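Local coordinates for protein plu4264 (Photorhabdus luminescens subsp. laumondii, PDB 4MV2) that is of unknown function but binds a nickel ion in the crystal and belongs to the metal-binding cupin family, at residues M8-M13 against W38-P43; S51-E56 against P85-H90. All coordinates share one frame; numbering follows the deposited sequence.

Contact 1 packs the loop 8-13 against strand 35-41, and contact 2 joins the start of strand 55-62 to the loop that leads into strand 90-94. Both reach the six-stranded sheet of the cupin fold, but on opposite sides of the chain's centre, with their own centres about 23 Å apart. Each is partly buried and each also touches the second subunit. Their chemistry differs sharply. No hydrogen bond crosses contact 1, where selenomethionine, tryptophan and isoleucine side chains meet outside the metal site; contact 2 is polar, built from a nickel ion, water and hydrogen bonds, with a single apolar patch between L86 and Y55.

Contact 1: residues M8-M13 against W38-P43; sequences MDWDSM and WCIVRP
W10 turns the edge of its six-membered ring toward one face of the W38 indole in a T-shaped pair, the planes 70° apart and the centroids of the W10 six-membered and W38 five-membered rings 5.3 Å apart. The closest approach is W10 CZ3 to W38 NE1 at 3.6 Å, with W10 CH2 beside it above the rim of the same face. M8, a selenomethionine, reaches that face too. Its CG is anti to the backbone N (chi1 176°), and bends at chi2 and chi3 fold the chain back, bringing M8 CE to 3.9 Å from W38 CG in an off-centre CH-pi contact. On the way M8 CG lies over the centre of the W10 ring, 3.3 Å above its plane, so M8 touches both indoles.

These residues fasten the loop between strands 5-6 and 14-16 onto strand 35-41 of the cupin jelly-roll barrel. W38 NE1 is hydrogen-bonded to H101 on the adjacent strand 100-107, which fixes the indole that the loop packs against, while the second subunit adds V60 against W38 and K78 against W10.

M13, also a selenomethionine, completes the apolar cluster. The chain is straight at chi2 and turns at chi3 (132°), carrying CE to 3.6 Å from W38 CD1, while M13 SE lies 3.6 Å from I40 CD1. I40 CD1 closes against both M13 SE and W10, 3.9 Å from W10 CE3. Beyond it the R42 guanidinium passes with I40 CG2 under one face and M13 SE at 4.3 Å from NH2, its charge paired with D20 and D99.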
loop_
_atom_site.group_PDB
_atom_site.type_symbol
_atom_site.label_atom_id
_atom_site.label_comp_id
_atom_site.label_asym_id
_atom_site.label_seq_id
_atom_site.Cartn_x
_atom_site.Cartn_y
_atom_site.Cartn_z
HETATM N N MSE A 8 -1.650 -11.426 8.968
HETATM C CA MSE A 8 -3.025 -10.970 9.009
HETATM C C MSE A 8 -3.904 -11.902 9.802
HETATM O O MSE A 8 -3.905 -13.108 9.568
HETATM C CB MSE A 8 -3.580 -10.838 7.613
HETATM C CG MSE A 8 -5.049 -10.452 7.529
HETATM SE SE MSE A 8 -5.496 -8.723 8.351
HETATM C CE MSE A 8 -4.815 -7.644 6.869
ATOM N N ASP A 9 -4.652 -11.348 10.738
ATOM C CA ASP A 9 -5.707 -12.087 11.427
ATOM C C ASP A 9 -7.015 -11.442 10.980
ATOM O O ASP A 9 -7.354 -10.362 11.446
ATOM C CB ASP A 9 -5.486 -11.959 12.935
ATOM C CG ASP A 9 -6.590 -12.574 13.737
ATOM O OD1 ASP A 9 -7.552 -13.109 13.130
ATOM O OD2 ASP A 9 -6.491 -12.546 14.987
ATOM N N TRP A 10 -7.723 -12.065 10.043
ATOM C CA TRP A 10 -8.930 -11.409 9.508
ATOM C C TRP A 10 -10.019 -11.164 10.558
ATOM O O TRP A 10 -10.751 -10.124 10.511
ATOM C CB TRP A 10 -9.528 -12.203 8.342
ATOM C CG TRP A 10 -8.561 -12.495 7.242
ATOM C CD1 TRP A 10 -8.011 -13.696 6.968
ATOM C CD2 TRP A 10 -8.054 -11.589 6.253
ATOM N NE1 TRP A 10 -7.218 -13.616 5.843
ATOM C CE2 TRP A 10 -7.221 -12.322 5.401
ATOM C CE3 TRP A 10 -8.218 -10.212 6.008
ATOM C CZ2 TRP A 10 -6.564 -11.754 4.341
ATOM C CZ3 TRP A 10 -7.584 -9.676 4.942
ATOM C CH2 TRP A 10 -6.763 -10.431 4.135
ATOM N N ASP A 11 -10.050 -12.013 11.577
ATOM C CA ASP A 11 -11.047 -11.882 12.623
ATOM C C ASP A 11 -10.725 -10.724 13.580
ATOM O O ASP A 11 -11.595 -10.297 14.329
ATOM C CB ASP A 11 -11.133 -13.171 13.417
ATOM C CG ASP A 11 -12.243 -13.146 14.439
ATOM O OD1 ASP A 11 -13.410 -12.993 14.028
ATOM O OD2 ASP A 11 -11.976 -13.337 15.641
ATOM N N SER A 12 -9.494 -10.216 13.533
ATOM C CA SER A 12 -9.058 -9.089 14.384
ATOM C C SER A 12 -9.423 -7.728 13.817
ATOM O O SER A 12 -9.185 -6.703 14.439
ATOM C CB SER A 12 -7.524 -9.129 14.611
ATOM O OG SER A 12 -6.779 -8.736 13.435
HETATM N N MSE A 13 -10.001 -7.688 12.627
HETATM C CA MSE A 13 -10.314 -6.409 11.977
HETATM C C MSE A 13 -11.340 -5.652 12.825
HETATM O O MSE A 13 -12.188 -6.236 13.485
HETATM C CB MSE A 13 -10.860 -6.646 10.585
HETATM C CG MSE A 13 -9.754 -7.169 9.630
HETATM SE SE MSE A 13 -10.422 -7.486 7.883
HETATM C CE MSE A 13 -9.053 -6.592 6.890
ATOM N N TRP A 38 -5.627 -1.926 5.682
ATOM C CA TRP A 38 -6.240 -2.908 4.782
ATOM C C TRP A 38 -7.746 -2.888 5.065
ATOM O O TRP A 38 -8.167 -3.109 6.203
ATOM C CB TRP A 38 -5.698 -4.321 5.043
ATOM C CG TRP A 38 -6.125 -5.362 4.038
ATOM C CD1 TRP A 38 -7.411 -5.794 3.766
ATOM C CD2 TRP A 38 -5.271 -6.108 3.182
ATOM N NE1 TRP A 38 -7.376 -6.764 2.806
ATOM C CE2 TRP A 38 -6.082 -6.962 2.417
ATOM C CE3 TRP A 38 -3.888 -6.129 2.986
ATOM C CZ2 TRP A 38 -5.560 -7.846 1.492
ATOM C CZ3 TRP A 38 -3.363 -6.980 2.069
ATOM C CH2 TRP A 38 -4.191 -7.850 1.329
ATOM N N CYS A 39 -8.549 -2.682 4.024
ATOM C CA CYS A 39 -9.989 -2.521 4.167
ATOM C C CYS A 39 -10.734 -3.522 3.301
ATOM O O CYS A 39 -10.345 -3.813 2.172
ATOM C CB CYS A 39 -10.377 -1.129 3.692
ATOM S SG CYS A 39 -9.640 0.211 4.667
ATOM N N ILE A 40 -11.826 -4.012 3.855
ATOM C CA ILE A 40 -12.730 -4.910 3.147
ATOM C C ILE A 40 -14.126 -4.365 3.222
ATOM O O ILE A 40 -14.675 -4.114 4.307
ATOM C CB ILE A 40 -12.741 -6.358 3.699
ATOM C CG1 ILE A 40 -11.347 -6.960 3.738
ATOM C CG2 ILE A 40 -13.676 -7.200 2.817
ATOM C CD1 ILE A 40 -11.300 -8.315 4.446
ATOM N N VAL A 41 -14.691 -4.140 2.042
ATOM C CA VAL A 41 -16.118 -3.804 1.911
ATOM C C VAL A 41 -16.822 -5.111 1.595
ATOM O O VAL A 41 -16.575 -5.727 0.559
ATOM C CB VAL A 41 -16.392 -2.698 0.886
ATOM C CG1 VAL A 41 -17.901 -2.374 0.861
ATOM C CG2 VAL A 41 -15.595 -1.434 1.200
ATOM N N ARG A 42 -17.679 -5.545 2.504
ATOM C CA ARG A 42 -18.292 -6.866 2.423
ATOM C C ARG A 42 -19.292 -6.916 1.269
ATOM O O ARG A 42 -19.749 -5.884 0.779
ATOM C CB ARG A 42 -18.940 -7.186 3.763
ATOM C CG ARG A 42 -17.936 -7.271 4.902
ATOM C CD ARG A 42 -16.913 -8.357 4.680
ATOM N NE ARG A 42 -15.967 -8.462 5.787
ATOM C CZ ARG A 42 -14.971 -9.322 5.826
ATOM N NH1 ARG A 42 -14.763 -10.150 4.814
ATOM N NH2 ARG A 42 -14.151 -9.348 6.882
ATOM N N PRO A 43 -19.622 -8.128 0.805
ATOM C CA PRO A 43 -20.537 -8.246 -0.341
ATOM C C PRO A 43 -21.848 -7.497 -0.122
ATOM O O PRO A 43 -22.423 -7.565 0.961
ATOM C CB PRO A 43 -20.775 -9.759 -0.411
ATOM C CG PRO A 43 -19.489 -10.334 0.093
ATOM C CD PRO A 43 -19.139 -9.457 1.241
#

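Contact 2: residues S51-E56 against P85-H90; sequences SHNEYE and PLDSEH. With NI (nickel (II) ion), chain C.
H52, E56 and H90 converge on the nickel ion, through H52 NE2 and E56 OE1 at 2.1 Å each and H90 NE2 at 2.2 Å. H50 and two waters complete six ligands. The H52 and H90 rings stand nearly perpendicular, their planes 85° apart. E56 reaches in with an extended chain, and its second oxygen, OE2, accepts from T104 and from a nickel-bound water.

The second shell fixes the rotation of both imidazoles: H52 ND1 donates to E54 O at 3.0 Å and H90 ND1 to S88 O at 2.9 Å, each acceptor near the ring plane. Further out, D87 N donates to H52 O at 2.8 Å, from above the carbonyl plane, and N53 ND2 meets the syn lone pair of D87 OD1. A water bridges H52 N and S88 O. The type II turn from P85 to S88 places L86 CD2 over one face of Y55, 3.7 Å from the ring centroid, while W107 stacks on Y55.

Three histidines and a glutamate form the characteristic cupin metal site. With each ND1 acting as a donor, both imidazoles offer the NE2 lone pair to nickel, and the two water-held positions are probably exchangeable, as in other metal-binding cupins.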
loop_
_atom_site.group_PDB
_atom_site.type_symbol
_atom_site.label_atom_id
_atom_site.label_comp_id
_atom_site.label_asym_id
_atom_site.label_seq_id
_atom_site.Cartn_x
_atom_site.Cartn_y
_atom_site.Cartn_z
ATOM N N SER A 51 -15.101 13.087 4.078
ATOM C CA SER A 51 -14.123 13.915 3.384
ATOM C C SER A 51 -13.134 14.454 4.396
ATOM O O SER A 51 -13.409 14.459 5.603
ATOM C CB SER A 51 -14.811 15.082 2.665
ATOM O OG SER A 51 -15.345 16.027 3.580
ATOM N N HIS A 52 -11.971 14.876 3.917
ATOM C CA HIS A 52 -10.921 15.335 4.820
ATOM C C HIS A 52 -9.810 16.086 4.098
ATOM O O HIS A 52 -9.603 15.910 2.895
ATOM C CB HIS A 52 -10.323 14.154 5.588
ATOM C CG HIS A 52 -10.134 12.915 4.755
ATOM N ND1 HIS A 52 -9.178 12.820 3.763
ATOM C CD2 HIS A 52 -10.781 11.721 4.768
ATOM C CE1 HIS A 52 -9.249 11.624 3.195
ATOM N NE2 HIS A 52 -10.212 10.936 3.793
ATOM N N ASN A 53 -9.091 16.908 4.868
ATOM C CA ASN A 53 -7.895 17.625 4.422
ATOM C C ASN A 53 -6.755 16.682 4.042
ATOM O O ASN A 53 -5.921 17.037 3.217
ATOM C CB ASN A 53 -7.353 18.572 5.522
ATOM C CG ASN A 53 -8.299 19.703 5.891
ATOM O OD1 ASN A 53 -8.147 20.292 6.970
ATOM N ND2 ASN A 53 -9.250 20.035 5.013
ATOM N N GLU A 54 -6.677 15.509 4.666
ATOM C CA GLU A 54 -5.542 14.634 4.465
ATOM C C GLU A 54 -5.554 14.073 3.034
ATOM O O GLU A 54 -6.645 13.826 2.469
ATOM C CB GLU A 54 -5.600 13.423 5.425
ATOM C CG GLU A 54 -5.222 13.676 6.875
ATOM C CD GLU A 54 -6.370 14.141 7.729
ATOM O OE1 GLU A 54 -7.483 14.310 7.193
ATOM O OE2 GLU A 54 -6.145 14.344 8.946
ATOM N N TYR A 55 -4.365 13.898 2.454
ATOM C CA TYR A 55 -4.162 13.170 1.198
ATOM C C TYR A 55 -4.432 11.701 1.425
ATOM O O TYR A 55 -4.207 11.193 2.509
ATOM C CB TYR A 55 -2.712 13.298 0.728
ATOM C CG TYR A 55 -2.323 14.722 0.364
ATOM C CD1 TYR A 55 -1.844 15.607 1.310
ATOM C CD2 TYR A 55 -2.469 15.170 -0.934
ATOM C CE1 TYR A 55 -1.531 16.927 0.955
ATOM C CE2 TYR A 55 -2.159 16.446 -1.309
ATOM C CZ TYR A 55 -1.677 17.331 -0.359
ATOM O OH TYR A 55 -1.369 18.630 -0.724
ATOM N N GLU A 56 -4.916 11.025 0.393
ATOM C CA GLU A 56 -5.243 9.604 0.498
ATOM C C GLU A 56 -5.155 8.957 -0.875
ATOM O O GLU A 56 -5.485 9.571 -1.887
ATOM C CB GLU A 56 -6.638 9.441 1.109
ATOM C CG GLU A 56 -6.997 7.978 1.461
ATOM C CD GLU A 56 -8.259 7.849 2.266
ATOM O OE1 GLU A 56 -9.023 8.833 2.363
ATOM O OE2 GLU A 56 -8.507 6.748 2.773
ATOM N N PRO A 85 -9.154 13.099 -4.018
ATOM C CA PRO A 85 -8.850 14.536 -3.956
ATOM C C PRO A 85 -9.113 15.120 -2.589
ATOM O O PRO A 85 -10.052 14.738 -1.892
ATOM C CB PRO A 85 -9.822 15.133 -4.975
ATOM C CG PRO A 85 -10.103 14.002 -5.908
ATOM C CD PRO A 85 -10.153 12.797 -5.065
ATOM N N LEU A 86 -8.281 16.094 -2.219
ATOM C CA LEU A 86 -8.440 16.755 -0.937
ATOM C C LEU A 86 -9.858 17.267 -0.775
ATOM O O LEU A 86 -10.403 17.917 -1.670
ATOM C CB LEU A 86 -7.468 17.939 -0.786
ATOM C CG LEU A 86 -5.975 17.563 -0.816
ATOM C CD1 LEU A 86 -5.128 18.798 -0.495
ATOM C CD2 LEU A 86 -5.643 16.428 0.122
ATOM N N ASP A 87 -10.436 16.959 0.380
ATOM C CA ASP A 87 -11.762 17.428 0.751
ATOM C C ASP A 87 -12.892 16.903 -0.109
ATOM O O ASP A 87 -13.996 17.376 -0.001
ATOM C CB ASP A 87 -11.819 18.958 0.730
ATOM C CG ASP A 87 -10.865 19.593 1.719
ATOM O OD1 ASP A 87 -10.723 19.075 2.853
ATOM O OD2 ASP A 87 -10.262 20.622 1.355
ATOM N N SER A 88 -12.626 15.910 -0.943
ATOM C CA SER A 88 -13.714 15.305 -1.714
ATOM C C SER A 88 -14.461 14.321 -0.829
ATOM O O SER A 88 -13.846 13.653 0.004
ATOM C CB SER A 88 -13.156 14.561 -2.917
ATOM O OG SER A 88 -12.379 13.420 -2.540
ATOM N N GLU A 89 -15.769 14.211 -1.036
ATOM C CA GLU A 89 -16.578 13.181 -0.410
ATOM C C GLU A 89 -16.378 11.878 -1.146
ATOM O O GLU A 89 -16.459 11.820 -2.369
ATOM C CB GLU A 89 -18.053 13.556 -0.429
ATOM C CG GLU A 89 -18.380 14.856 0.303
ATOM C CD GLU A 89 -18.320 14.758 1.842
ATOM O OE1 GLU A 89 -18.510 13.643 2.394
ATOM O OE2 GLU A 89 -18.115 15.823 2.495
ATOM N N HIS A 90 -16.110 10.827 -0.396
ATOM C CA HIS A 90 -15.809 9.554 -1.008
ATOM C C HIS A 90 -16.333 8.440 -0.204
ATOM O O HIS A 90 -16.340 8.518 1.034
ATOM C CB HIS A 90 -14.291 9.346 -1.232
ATOM C CG HIS A 90 -13.415 9.633 -0.031
ATOM N ND1 HIS A 90 -13.144 10.917 0.405
ATOM C CD2 HIS A 90 -12.696 8.805 0.774
ATOM C CE1 HIS A 90 -12.333 10.864 1.450
ATOM N NE2 HIS A 90 -12.032 9.597 1.688
HETATM NI NI NI C . -10.877 8.936 3.390
HETATM O O HOH W 1 -12.959 18.113 4.311
HETATM O O HOH W 2 -11.363 13.895 1.323
HETATM O O HOH W 3 -11.187 6.903 3.101
HETATM O O HOH W 4 -9.772 8.183 5.104
#